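Local coordinates for protein NAD(+) phosphorylase MbcT (Mycobacterium tuberculosis, PDB 6FKG) that degrades NAD(+) by phosphorolysis, releasing nicotinamide and ADP-ribose 1''-phosphate, and kills the cell unless its antitoxin MbcA blocks the active site, at residues Ala56-Asp61 and Gly152-Ala157; Thr80-Leu85 and Leu179-Arg184; Val101-Thr106 and Gly142-Ala147. One frame throughout, in Å; residues are numbered along the deposited sequence.

Interaction 1: Ala56-Asp61 and Gly152-Ala157; sequences AIYLAD and GLVVTA
I57 and V155 are bonded to each other twice through their backbones, as are L59 and L153, which makes these the hydrogen-bonded pairs of an antiparallel strand pairing. L153 N to L59 O, at 2.8 Å, has an N-H...O angle of 170°, and I57 N to V155 O, at 2.9 Å, is more bent at 154°. In the non-hydrogen-bonded pairs that alternate with them, CA-H groups meet the same carbonyls: A56 CA lies 3.2 Å from V155 O.

On the face with A56, Y58 and V154, the Y58 and V154 side chains run side by side in the same direction. V154 CG1 sits over one face of the ring, 4.0 Å from its centroid, a CH-pi contact. V154 CG2 approaches the CD2-CE2 side of the ring, 3.5 Å from Y58 CE2. The Y58 hydroxyl is held beyond the pair by N49 OD1 and the backbone N of W48, and the ring also meets F114 of the MbcA chain.

On the face with I57, L59, L153 and V155 the packing is aliphatic. With CG anti to its carbonyl carbon (chi1 -55°), L59 brings CD1 to 3.6 Å from V155 CG2.

This aliphatic side lies against strands 19-30 and 89-103, with L59 on I94 and L153 on L99, while A60 packs on helix 63-76 and strand 150-156 continues the mixed RES-domain sheet to strand 142-147.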
ATOM      1  N   ALA B  56     -30.900 -10.635 -13.761  1.00 29.34           N
ATOM      2  CA  ALA B  56     -31.151 -10.968 -15.162  1.00 27.84           C
ATOM      3  C   ALA B  56     -31.517 -12.435 -15.276  1.00 28.47           C
ATOM      4  O   ALA B  56     -30.999 -13.265 -14.532  1.00 30.00           O
ATOM      5  CB  ALA B  56     -29.926 -10.646 -16.033  1.00 27.21           C
ATOM      6  N   ILE B  57     -32.418 -12.733 -16.213  1.00 25.57           N
ATOM      7  CA  ILE B  57     -32.923 -14.087 -16.443  1.00 28.49           C
ATOM      8  C   ILE B  57     -32.587 -14.495 -17.859  1.00 31.43           C
ATOM      9  O   ILE B  57     -32.889 -13.761 -18.793  1.00 30.91           O
ATOM     10  CB  ILE B  57     -34.456 -14.176 -16.296  1.00 32.89           C
ATOM     11  CG1 ILE B  57     -34.929 -13.728 -14.915  1.00 41.78           C
ATOM     12  CG2 ILE B  57     -34.935 -15.590 -16.558  1.00 42.16           C
ATOM     13  CD1 ILE B  57     -36.452 -13.701 -14.839  1.00 41.20           C
ATOM     14  N   TYR B  58     -31.996 -15.675 -18.032  1.00 26.20           N
ATOM     15  CA  TYR B  58     -31.661 -16.153 -19.366  1.00 24.61           C
ATOM     16  C   TYR B  58     -32.643 -17.235 -19.829  1.00 30.79           C
ATOM     17  O   TYR B  58     -32.815 -18.256 -19.157  1.00 32.69           O
ATOM     18  CB  TYR B  58     -30.219 -16.671 -19.370  1.00 26.81           C
ATOM     19  CG  TYR B  58     -29.200 -15.544 -19.333  1.00 25.77           C
ATOM     20  CD1 TYR B  58     -28.880 -14.909 -18.139  1.00 27.07           C
ATOM     21  CD2 TYR B  58     -28.595 -15.095 -20.508  1.00 29.16           C
ATOM     22  CE1 TYR B  58     -27.963 -13.860 -18.104  1.00 27.46           C
ATOM     23  CE2 TYR B  58     -27.681 -14.049 -20.484  1.00 33.84           C
ATOM     24  CZ  TYR B  58     -27.380 -13.431 -19.278  1.00 30.76           C
ATOM     25  OH  TYR B  58     -26.484 -12.390 -19.252  1.00 29.68           O
ATOM     26  N   LEU B  59     -33.307 -16.982 -20.961  1.00 29.97           N
ATOM     27  CA  LEU B  59     -34.273 -17.919 -21.530  1.00 27.04           C
ATOM     28  C   LEU B  59     -33.924 -18.240 -22.971  1.00 29.55           C
ATOM     29  O   LEU B  59     -33.266 -17.457 -23.633  1.00 30.10           O
ATOM     30  CB  LEU B  59     -35.696 -17.348 -21.471  1.00 30.68           C
ATOM     31  CG  LEU B  59     -36.127 -16.916 -20.058  1.00 38.24           C
ATOM     32  CD1 LEU B  59     -36.347 -15.426 -20.022  1.00 46.56           C
ATOM     33  CD2 LEU B  59     -37.386 -17.629 -19.654  1.00 38.38           C
ATOM     34  N   ALA B  60     -34.400 -19.384 -23.463  1.00 27.28           N
ATOM     35  CA  ALA B  60     -34.235 -19.735 -24.874  1.00 29.64           C
ATOM     36  C   ALA B  60     -35.608 -19.825 -25.535  1.00 30.93           C
ATOM     37  O   ALA B  60     -36.599 -20.014 -24.832  1.00 34.91           O
ATOM     38  CB  ALA B  60     -33.492 -21.053 -25.006  1.00 29.55           C
ATOM     39  N   ASP B  61     -35.670 -19.738 -26.869  1.00 29.58           N
ATOM     40  CA  ASP B  61     -36.966 -19.701 -27.563  1.00 33.00           C
ATOM     41  C   ASP B  61     -37.524 -21.084 -27.910  1.00 37.10           C
ATOM     42  O   ASP B  61     -38.567 -21.200 -28.559  1.00 35.06           O
ATOM     43  CB  ASP B  61     -36.884 -18.851 -28.849  1.00 35.20           C
ATOM     44  CG  ASP B  61     -36.071 -19.512 -29.958  1.00 42.76           C
ATOM     45  OD1 ASP B  61     -35.172 -20.332 -29.669  1.00 37.16           O
ATOM     46  OD2 ASP B  61     -36.334 -19.207 -31.142  1.00 42.12           O
ATOM     47  N   GLY B 152     -31.959 -16.514 -27.921  1.00 31.60           N
ATOM     48  CA  GLY B 152     -31.965 -16.299 -26.485  1.00 31.12           C
ATOM     49  C   GLY B 152     -32.636 -14.998 -26.104  1.00 34.27           C
ATOM     50  O   GLY B 152     -32.689 -14.046 -26.891  1.00 33.24           O
ATOM     51  N   LEU B 153     -33.184 -14.972 -24.896  1.00 33.80           N
ATOM     52  CA  LEU B 153     -33.770 -13.766 -24.342  1.00 30.75           C
ATOM     53  C   LEU B 153     -33.147 -13.506 -22.983  1.00 29.31           C
ATOM     54  O   LEU B 153     -33.139 -14.382 -22.117  1.00 31.21           O
ATOM     55  CB  LEU B 153     -35.286 -13.903 -24.208  1.00 34.10           C
ATOM     56  CG  LEU B 153     -35.978 -12.782 -23.429  1.00 36.70           C
ATOM     57  CD1 LEU B 153     -35.758 -11.425 -24.101  1.00 38.18           C
ATOM     58  CD2 LEU B 153     -37.460 -13.093 -23.265  1.00 35.48           C
ATOM     59  N   VAL B 154     -32.619 -12.302 -22.804  1.00 28.06           N
ATOM     60  CA  VAL B 154     -32.107 -11.883 -21.511  1.00 28.47           C
ATOM     61  C   VAL B 154     -33.066 -10.859 -20.942  1.00 30.61           C
ATOM     62  O   VAL B 154     -33.227  -9.798 -21.532  1.00 30.70           O
ATOM     63  CB  VAL B 154     -30.706 -11.273 -21.624  1.00 32.41           C
ATOM     64  CG1 VAL B 154     -30.100 -11.087 -20.239  1.00 29.68           C
ATOM     65  CG2 VAL B 154     -29.826 -12.181 -22.479  1.00 36.27           C
ATOM     66  N   VAL B 155     -33.716 -11.186 -19.826  1.00 26.95           N
ATOM     67  CA  VAL B 155     -34.708 -10.292 -19.236  1.00 25.76           C
ATOM     68  C   VAL B 155     -34.087  -9.570 -18.043  1.00 28.43           C
ATOM     69  O   VAL B 155     -33.639 -10.201 -17.098  1.00 30.42           O
ATOM     70  CB  VAL B 155     -35.973 -11.057 -18.786  1.00 28.91           C
ATOM     71  CG1 VAL B 155     -37.015 -10.082 -18.253  1.00 35.63           C
ATOM     72  CG2 VAL B 155     -36.542 -11.852 -19.945  1.00 35.91           C
ATOM     73  N   THR B 156     -34.063  -8.246 -18.088  1.00 29.62           N
ATOM     74  CA  THR B 156     -33.250  -7.490 -17.137  1.00 35.71           C
ATOM     75  C   THR B 156     -34.130  -6.735 -16.155  1.00 35.09           C
ATOM     76  O   THR B 156     -35.035  -6.004 -16.565  1.00 38.21           O
ATOM     77  CB  THR B 156     -32.296  -6.507 -17.868  1.00 39.01           C
ATOM     78  OG1 THR B 156     -33.040  -5.695 -18.781  1.00 43.73           O
ATOM     79  CG2 THR B 156     -31.248  -7.271 -18.678  1.00 37.92           C
ATOM     80  N   ALA B 157     -33.864  -6.939 -14.858  1.00 33.15           N
ATOM     81  CA  ALA B 157     -34.621  -6.299 -13.779  1.00 37.10           C
ATOM     82  C   ALA B 157     -36.128  -6.492 -13.982  1.00 40.13           C
ATOM     83  O   ALA B 157     -36.913  -5.542 -13.929  1.00 40.94           O
ATOM     84  CB  ALA B 157     -34.273  -4.829 -13.691  1.00 36.79           C
TER

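Interaction 2: Thr80-Leu85 and Leu179-Arg184; sequences TAEKML and LYQELR
A81 CB sits over one face of the Y180 ring, 3.6 Å from the ring centroid and 17° off its normal, a close CH-pi contact displaced toward the CZ end of the ring. The opposite face carries R184 CB, one turn further along the helix of Y180, so the ring is sandwiched between a methyl group of the other segment and a methylene of its own. CG anti to the backbone N (chi1 153°) lays the Y180 ring against A81. At its root, L85 crosses at about a right angle and sets CD1 3.4 Å from Y180 CB.

The contact joins the short helix 81-84 to the C-terminal helix 177-185, and both also rest on helix 63-76: A81 and M84 touch V70, and Y180 and L183 touch M67. T80 is the N-cap of the short helix, its side chain accepting a weak bond from K83 N. M84 also packs on L69 of the MbcA chain.

Polar groups complete the edge of the ring. The E82 chain bends at chi2 (84°) and brings its carboxylate to the ring edge, the two planes nearly perpendicular, with OE2 in the ring plane 3.3 Å from Y180 CE1. OE2 also accepts from Q181 NE2 at 3.1 Å through its anti lone pair. A water donates to both E82 OE1 and Y180 OH, each at 2.8 Å. The hydroxyl is further bonded to E71, whose carboxylate also forms a salt bridge with R184 NE.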
ATOM      1  N   THR B  80     -20.613 -33.261 -18.939  1.00 35.73           N
ATOM      2  CA  THR B  80     -21.608 -33.335 -20.009  1.00 36.66           C
ATOM      3  C   THR B  80     -22.990 -33.093 -19.442  1.00 38.24           C
ATOM      4  O   THR B  80     -23.193 -33.241 -18.234  1.00 32.86           O
ATOM      5  CB  THR B  80     -21.612 -34.692 -20.701  1.00 39.37           C
ATOM      6  OG1 THR B  80     -21.981 -35.701 -19.752  1.00 35.72           O
ATOM      7  CG2 THR B  80     -20.240 -35.013 -21.290  1.00 43.43           C
ATOM      8  N   ALA B  81     -23.936 -32.725 -20.302  1.00 34.23           N
ATOM      9  CA  ALA B  81     -25.315 -32.498 -19.862  1.00 37.53           C
ATOM     10  C   ALA B  81     -25.843 -33.750 -19.153  1.00 34.23           C
ATOM     11  O   ALA B  81     -26.462 -33.644 -18.096  1.00 35.71           O
ATOM     12  CB  ALA B  81     -26.221 -32.128 -21.046  1.00 35.22           C
ATOM     13  N   GLU B  82     -25.579 -34.921 -19.736  1.00 33.06           N
ATOM     14  CA  GLU B  82     -26.027 -36.194 -19.176  1.00 36.18           C
ATOM     15  C   GLU B  82     -25.589 -36.412 -17.738  1.00 36.86           C
ATOM     16  O   GLU B  82     -26.361 -36.903 -16.919  1.00 40.59           O
ATOM     17  CB  GLU B  82     -25.514 -37.363 -20.018  1.00 47.20           C
ATOM     18  CG  GLU B  82     -26.250 -37.576 -21.316  1.00 53.21           C
ATOM     19  CD  GLU B  82     -25.734 -36.703 -22.443  1.00 53.08           C
ATOM     20  OE1 GLU B  82     -24.838 -35.851 -22.209  1.00 38.23           O
ATOM     21  OE2 GLU B  82     -26.216 -36.898 -23.580  1.00 58.78           O
ATOM     22  N   LYS B  83     -24.347 -36.062 -17.433  1.00 31.70           N
ATOM     23  CA  LYS B  83     -23.820 -36.229 -16.075  1.00 36.10           C
ATOM     24  C   LYS B  83     -24.251 -35.097 -15.143  1.00 34.34           C
ATOM     25  O   LYS B  83     -24.571 -35.326 -13.976  1.00 35.94           O
ATOM     26  CB  LYS B  83     -22.295 -36.313 -16.102  1.00 39.62           C
ATOM     27  CG  LYS B  83     -21.734 -37.603 -16.700  1.00 40.09           C
ATOM     28  CD  LYS B  83     -22.031 -38.807 -15.811  1.00 42.53           C
ATOM     29  CE  LYS B  83     -21.377 -40.073 -16.333  1.00 56.88           C
ATOM     30  NZ  LYS B  83     -21.836 -41.277 -15.579  1.00 68.01           N
ATOM     31  N   MET B  84     -24.247 -33.870 -15.652  1.00 35.87           N
ATOM     32  CA  MET B  84     -24.614 -32.705 -14.836  1.00 31.97           C
ATOM     33  C   MET B  84     -26.037 -32.825 -14.319  1.00 36.97           C
ATOM     34  O   MET B  84     -26.336 -32.461 -13.164  1.00 34.68           O
ATOM     35  CB  MET B  84     -24.458 -31.410 -15.642  1.00 29.52           C
ATOM     36  CG  MET B  84     -24.757 -30.132 -14.861  1.00 31.29           C
ATOM     37  SD  MET B  84     -24.385 -28.671 -15.863  1.00 36.00           S
ATOM     38  CE  MET B  84     -25.961 -28.379 -16.628  1.00 39.95           C
ATOM     39  N   LEU B  85     -26.914 -33.348 -15.173  1.00 28.91           N
ATOM     40  CA  LEU B  85     -28.335 -33.449 -14.844  1.00 29.83           C
ATOM     41  C   LEU B  85     -28.653 -34.609 -13.899  1.00 30.88           C
ATOM     42  O   LEU B  85     -29.815 -34.888 -13.618  1.00 34.69           O
ATOM     43  CB  LEU B  85     -29.153 -33.576 -16.116  1.00 29.30           C
ATOM     44  CG  LEU B  85     -29.162 -32.302 -16.966  1.00 29.70           C
ATOM     45  CD1 LEU B  85     -29.864 -32.569 -18.282  1.00 29.84           C
ATOM     46  CD2 LEU B  85     -29.846 -31.135 -16.203  1.00 29.28           C
ATOM     47  N   LEU B 179     -34.794 -36.831 -20.273  1.00 33.65           N
ATOM     48  CA  LEU B 179     -35.603 -35.766 -20.865  1.00 35.97           C
ATOM     49  C   LEU B 179     -34.745 -34.862 -21.725  1.00 36.71           C
ATOM     50  O   LEU B 179     -35.166 -34.453 -22.806  1.00 33.14           O
ATOM     51  CB  LEU B 179     -36.295 -34.922 -19.796  1.00 34.79           C
ATOM     52  CG  LEU B 179     -37.226 -33.842 -20.361  1.00 33.76           C
ATOM     53  CD1 LEU B 179     -38.273 -34.445 -21.296  1.00 40.33           C
ATOM     54  CD2 LEU B 179     -37.893 -33.064 -19.220  1.00 35.89           C
ATOM     55  N   TYR B 180     -33.554 -34.536 -21.220  1.00 32.85           N
ATOM     56  CA  TYR B 180     -32.603 -33.725 -21.975  1.00 36.92           C
ATOM     57  C   TYR B 180     -32.368 -34.333 -23.360  1.00 33.77           C
ATOM     58  O   TYR B 180     -32.413 -33.652 -24.371  1.00 36.05           O
ATOM     59  CB  TYR B 180     -31.274 -33.602 -21.218  1.00 30.31           C
ATOM     60  CG  TYR B 180     -30.112 -33.386 -22.140  1.00 34.25           C
ATOM     61  CD1 TYR B 180     -29.316 -34.453 -22.540  1.00 34.37           C
ATOM     62  CD2 TYR B 180     -29.825 -32.129 -22.651  1.00 36.97           C
ATOM     63  CE1 TYR B 180     -28.282 -34.278 -23.412  1.00 35.01           C
ATOM     64  CE2 TYR B 180     -28.770 -31.949 -23.544  1.00 39.23           C
ATOM     65  CZ  TYR B 180     -28.004 -33.032 -23.911  1.00 40.23           C
ATOM     66  OH  TYR B 180     -26.949 -32.900 -24.793  1.00 43.41           O
ATOM     67  N   GLN B 181     -32.110 -35.629 -23.399  1.00 31.57           N
ATOM     68  CA  GLN B 181     -31.809 -36.276 -24.675  1.00 32.40           C
ATOM     69  C   GLN B 181     -33.015 -36.265 -25.597  1.00 42.60           C
ATOM     70  O   GLN B 181     -32.891 -36.112 -26.815  1.00 40.51           O
ATOM     71  CB  GLN B 181     -31.328 -37.702 -24.438  1.00 38.68           C
ATOM     72  CG  GLN B 181     -30.091 -37.749 -23.576  1.00 44.30           C
ATOM     73  CD  GLN B 181     -29.502 -39.141 -23.467  1.00 60.54           C
ATOM     74  OE1 GLN B 181     -30.209 -40.106 -23.174  1.00 65.34           O
ATOM     75  NE2 GLN B 181     -28.199 -39.250 -23.701  1.00 65.13           N
ATOM     76  N   GLU B 182     -34.186 -36.425 -24.997  1.00 38.75           N
ATOM     77  CA  GLU B 182     -35.434 -36.389 -25.730  1.00 37.57           C
ATOM     78  C   GLU B 182     -35.659 -35.002 -26.333  1.00 35.75           C
ATOM     79  O   GLU B 182     -35.920 -34.871 -27.530  1.00 37.50           O
ATOM     80  CB  GLU B 182     -36.573 -36.776 -24.799  1.00 44.64           C
ATOM     81  CG  GLU B 182     -37.933 -36.863 -25.421  1.00 55.28           C
ATOM     82  CD  GLU B 182     -38.970 -37.188 -24.377  1.00 62.25           C
ATOM     83  OE1 GLU B 182     -38.700 -38.073 -23.537  1.00 65.98           O
ATOM     84  OE2 GLU B 182     -40.025 -36.530 -24.360  1.00 70.80           O
ATOM     85  N   LEU B 183     -35.526 -33.966 -25.507  1.00 34.94           N
ATOM     86  CA  LEU B 183     -35.741 -32.600 -25.980  1.00 40.30           C
ATOM     87  C   LEU B 183     -34.649 -32.126 -26.938  1.00 45.15           C
ATOM     88  O   LEU B 183     -34.910 -31.323 -27.830  1.00 45.52           O
ATOM     89  CB  LEU B 183     -35.845 -31.642 -24.800  1.00 34.71           C
ATOM     90  CG  LEU B 183     -37.053 -31.937 -23.910  1.00 35.72           C
ATOM     91  CD1 LEU B 183     -37.063 -31.025 -22.682  1.00 33.16           C
ATOM     92  CD2 LEU B 183     -38.335 -31.780 -24.720  1.00 41.92           C
ATOM     93  N   ARG B 184     -33.433 -32.631 -26.753  1.00 35.24           N
ATOM     94  CA  ARG B 184     -32.309 -32.234 -27.594  1.00 42.81           C
ATOM     95  C   ARG B 184     -32.540 -32.706 -29.026  1.00 51.42           C
ATOM     96  O   ARG B 184     -32.116 -32.068 -29.987  1.00 48.68           O
ATOM     97  CB  ARG B 184     -31.009 -32.798 -27.019  1.00 44.84           C
ATOM     98  CG  ARG B 184     -29.747 -32.443 -27.763  1.00 49.14           C
ATOM     99  CD  ARG B 184     -29.451 -30.955 -27.756  1.00 43.29           C
ATOM    100  NE  ARG B 184     -28.201 -30.684 -28.469  1.00 40.20           N
ATOM    101  CZ  ARG B 184     -28.118 -30.496 -29.779  1.00 47.31           C
ATOM    102  NH1 ARG B 184     -29.213 -30.542 -30.530  1.00 45.64           N
ATOM    103  NH2 ARG B 184     -26.940 -30.261 -30.340  1.00 53.67           N
TER
HETATM  104  O   HOH W   1     -24.439 -33.952 -24.256  1.00 45.76           O

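Interaction 3: Val101-Thr106 and Gly142-Ala147; sequences VLDLTT and GVLVPA
L102 and L144 are joined where strand 89-103 runs parallel to strand 142-147 in the mixed sheet of the RES domain; the chain between them is largely helical and contains no strand, a beta-alpha-beta crossover. L102 N donates to G142 O, L144 N to L102 O at 2.8 Å, and L104 N to L144 O, the last lying in the carbonyl plane with a C=O...N angle of 160°.

Beside these bonds, V143 CG1 meets L104 CD1 at 3.6 Å, on the side covered by helix 126-137 through V131 and A135. On the other side, V101 CG2 lies 4.1 Å from L144 CB. L144, with CG anti to its backbone N (chi1 -161°), carries CG to 3.7 Å from T105 CG2; V151 and W21 pack around this group.

What places T105 there is an Asx turn just past the strand end. D103 OD1 accepts from T105 N, which approaches from above the carboxylate plane at 3.0 Å, and the syn lone pair of D103 OD1 receives the T105 hydroxyl, OG1 to OD1 being 2.6 Å.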
ATOM      1  N   VAL B 101     -37.870  -5.381 -26.240  1.00 37.59           N
ATOM      2  CA  VAL B 101     -36.504  -5.875 -26.240  1.00 36.88           C
ATOM      3  C   VAL B 101     -35.656  -5.274 -27.352  1.00 39.02           C
ATOM      4  O   VAL B 101     -36.151  -4.968 -28.438  1.00 40.05           O
ATOM      5  CB  VAL B 101     -36.474  -7.415 -26.374  1.00 39.69           C
ATOM      6  CG1 VAL B 101     -37.210  -8.059 -25.214  1.00 37.09           C
ATOM      7  CG2 VAL B 101     -37.097  -7.841 -27.706  1.00 40.52           C
ATOM      8  N   LEU B 102     -34.372  -5.085 -27.062  1.00 34.25           N
ATOM      9  CA  LEU B 102     -33.393  -4.781 -28.092  1.00 36.67           C
ATOM     10  C   LEU B 102     -33.203  -6.016 -28.974  1.00 39.87           C
ATOM     11  O   LEU B 102     -32.795  -7.070 -28.485  1.00 36.15           O
ATOM     12  CB  LEU B 102     -32.063  -4.364 -27.463  1.00 32.94           C
ATOM     13  CG  LEU B 102     -30.948  -4.002 -28.451  1.00 35.41           C
ATOM     14  CD1 LEU B 102     -31.286  -2.740 -29.243  1.00 33.59           C
ATOM     15  CD2 LEU B 102     -29.650  -3.824 -27.675  1.00 35.48           C
ATOM     16  N   ASP B 103     -33.505  -5.897 -30.265  1.00 37.07           N
ATOM     17  CA  ASP B 103     -33.443  -7.056 -31.157  1.00 36.66           C
ATOM     18  C   ASP B 103     -32.079  -7.194 -31.811  1.00 42.50           C
ATOM     19  O   ASP B 103     -31.776  -6.486 -32.760  1.00 41.26           O
ATOM     20  CB  ASP B 103     -34.518  -6.962 -32.244  1.00 35.85           C
ATOM     21  CG  ASP B 103     -34.562  -8.192 -33.135  1.00 45.37           C
ATOM     22  OD1 ASP B 103     -33.838  -9.179 -32.870  1.00 38.40           O
ATOM     23  OD2 ASP B 103     -35.338  -8.175 -34.103  1.00 48.90           O
ATOM     24  N   LEU B 104     -31.277  -8.137 -31.324  1.00 36.59           N
ATOM     25  CA  LEU B 104     -29.950  -8.367 -31.888  1.00 34.71           C
ATOM     26  C   LEU B 104     -29.890  -9.689 -32.661  1.00 43.11           C
ATOM     27  O   LEU B 104     -28.816 -10.269 -32.821  1.00 39.56           O
ATOM     28  CB  LEU B 104     -28.889  -8.365 -30.777  1.00 32.27           C
ATOM     29  CG  LEU B 104     -28.801  -7.072 -29.962  1.00 34.05           C
ATOM     30  CD1 LEU B 104     -27.679  -7.152 -28.911  1.00 34.18           C
ATOM     31  CD2 LEU B 104     -28.610  -5.868 -30.872  1.00 40.39           C
ATOM     32  N   THR B 105     -31.038 -10.162 -33.141  1.00 41.05           N
ATOM     33  CA  THR B 105     -31.062 -11.428 -33.873  1.00 41.75           C
ATOM     34  C   THR B 105     -30.615 -11.257 -35.320  1.00 49.65           C
ATOM     35  O   THR B 105     -30.295 -12.241 -35.986  1.00 58.24           O
ATOM     36  CB  THR B 105     -32.461 -12.086 -33.836  1.00 38.39           C
ATOM     37  OG1 THR B 105     -33.421 -11.207 -34.427  1.00 39.94           O
ATOM     38  CG2 THR B 105     -32.862 -12.392 -32.375  1.00 38.79           C
ATOM     39  N   THR B 106     -30.571 -10.020 -35.809  1.00 47.28           N
ATOM     40  CA  THR B 106     -30.105  -9.786 -37.177  1.00 53.41           C
ATOM     41  C   THR B 106     -28.637  -9.368 -37.171  1.00 56.17           C
ATOM     42  O   THR B 106     -28.164  -8.763 -36.210  1.00 48.76           O
ATOM     43  CB  THR B 106     -30.938  -8.703 -37.892  1.00 57.27           C
ATOM     44  OG1 THR B 106     -30.706  -7.432 -37.276  1.00 55.00           O
ATOM     45  CG2 THR B 106     -32.425  -9.040 -37.819  1.00 52.79           C
ATOM     46  N   GLY B 142     -35.367  -6.046 -22.069  1.00 33.12           N
ATOM     47  CA  GLY B 142     -34.428  -7.129 -22.254  1.00 33.76           C
ATOM     48  C   GLY B 142     -33.732  -7.082 -23.590  1.00 36.01           C
ATOM     49  O   GLY B 142     -33.836  -6.103 -24.330  1.00 33.19           O
ATOM     50  N   VAL B 143     -33.013  -8.153 -23.899  1.00 31.06           N
ATOM     51  CA  VAL B 143     -32.274  -8.216 -25.149  1.00 27.92           C
ATOM     52  C   VAL B 143     -32.534  -9.570 -25.806  1.00 30.90           C
ATOM     53  O   VAL B 143     -32.445 -10.615 -25.151  1.00 30.39           O
ATOM     54  CB  VAL B 143     -30.757  -8.028 -24.934  1.00 31.53           C
ATOM     55  CG1 VAL B 143     -30.030  -7.978 -26.290  1.00 30.72           C
ATOM     56  CG2 VAL B 143     -30.466  -6.741 -24.106  1.00 33.06           C
ATOM     57  N   LEU B 144     -32.865  -9.540 -27.092  1.00 32.86           N
ATOM     58  CA  LEU B 144     -33.081 -10.753 -27.854  1.00 33.88           C
ATOM     59  C   LEU B 144     -31.823 -11.009 -28.657  1.00 39.81           C
ATOM     60  O   LEU B 144     -31.364 -10.142 -29.418  1.00 32.83           O
ATOM     61  CB  LEU B 144     -34.301 -10.617 -28.760  1.00 34.92           C
ATOM     62  CG  LEU B 144     -34.948 -11.885 -29.302  1.00 38.60           C
ATOM     63  CD1 LEU B 144     -35.622 -12.636 -28.154  1.00 35.07           C
ATOM     64  CD2 LEU B 144     -35.948 -11.485 -30.372  1.00 41.58           C
ATOM     65  N   VAL B 145     -31.257 -12.197 -28.473  1.00 36.04           N
ATOM     66  CA  VAL B 145     -29.896 -12.456 -28.905  1.00 34.65           C
ATOM     67  C   VAL B 145     -29.829 -13.748 -29.681  1.00 35.20           C
ATOM     68  O   VAL B 145     -30.676 -14.623 -29.514  1.00 36.99           O
ATOM     69  CB  VAL B 145     -28.925 -12.536 -27.690  1.00 32.74           C
ATOM     70  CG1 VAL B 145     -28.926 -11.230 -26.900  1.00 36.72           C
ATOM     71  CG2 VAL B 145     -29.294 -13.720 -26.758  1.00 34.60           C
ATOM     72  N   PRO B 146     -28.816 -13.889 -30.537  1.00 37.00           N
ATOM     73  CA  PRO B 146     -28.673 -15.229 -31.112  1.00 36.14           C
ATOM     74  C   PRO B 146     -28.129 -16.172 -30.037  1.00 35.03           C
ATOM     75  O   PRO B 146     -27.433 -15.726 -29.125  1.00 36.60           O
ATOM     76  CB  PRO B 146     -27.677 -15.022 -32.252  1.00 43.33           C
ATOM     77  CG  PRO B 146     -26.839 -13.861 -31.799  1.00 52.80           C
ATOM     78  CD  PRO B 146     -27.695 -12.999 -30.888  1.00 42.94           C
ATOM     79  N   ALA B 147     -28.464 -17.452 -30.134  1.00 39.81           N
ATOM     80  CA  ALA B 147     -27.893 -18.454 -29.252  1.00 44.71           C
ATOM     81  C   ALA B 147     -27.426 -19.623 -30.099  1.00 43.77           C
ATOM     82  O   ALA B 147     -27.871 -19.776 -31.249  1.00 41.73           O
ATOM     83  CB  ALA B 147     -28.904 -18.904 -28.212  1.00 41.92           C
TER

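Interactions 1 and 3 belong to one sheet, their centres 10 Å apart. Strands 142-147 and 150-156 follow each other in the chain and are probably hydrogen-bonded through G152 N to V145 O (2.8 Å) and V143 N to V154 O (2.9 Å); L153 CD1 also packs on V143 O at 3.6 Å. Interaction 2 stands apart, its centre 21 Å from that of interaction 1 and 26 Å from that of interaction 3, with nearest atoms about 11 Å away in both cases. Helix 63-76 bridges the gap, touching A60 of interaction 1 and Y180 of interaction 2. MbcA, which blocks the active site, reaches interactions 1 and 2 but not interaction 3.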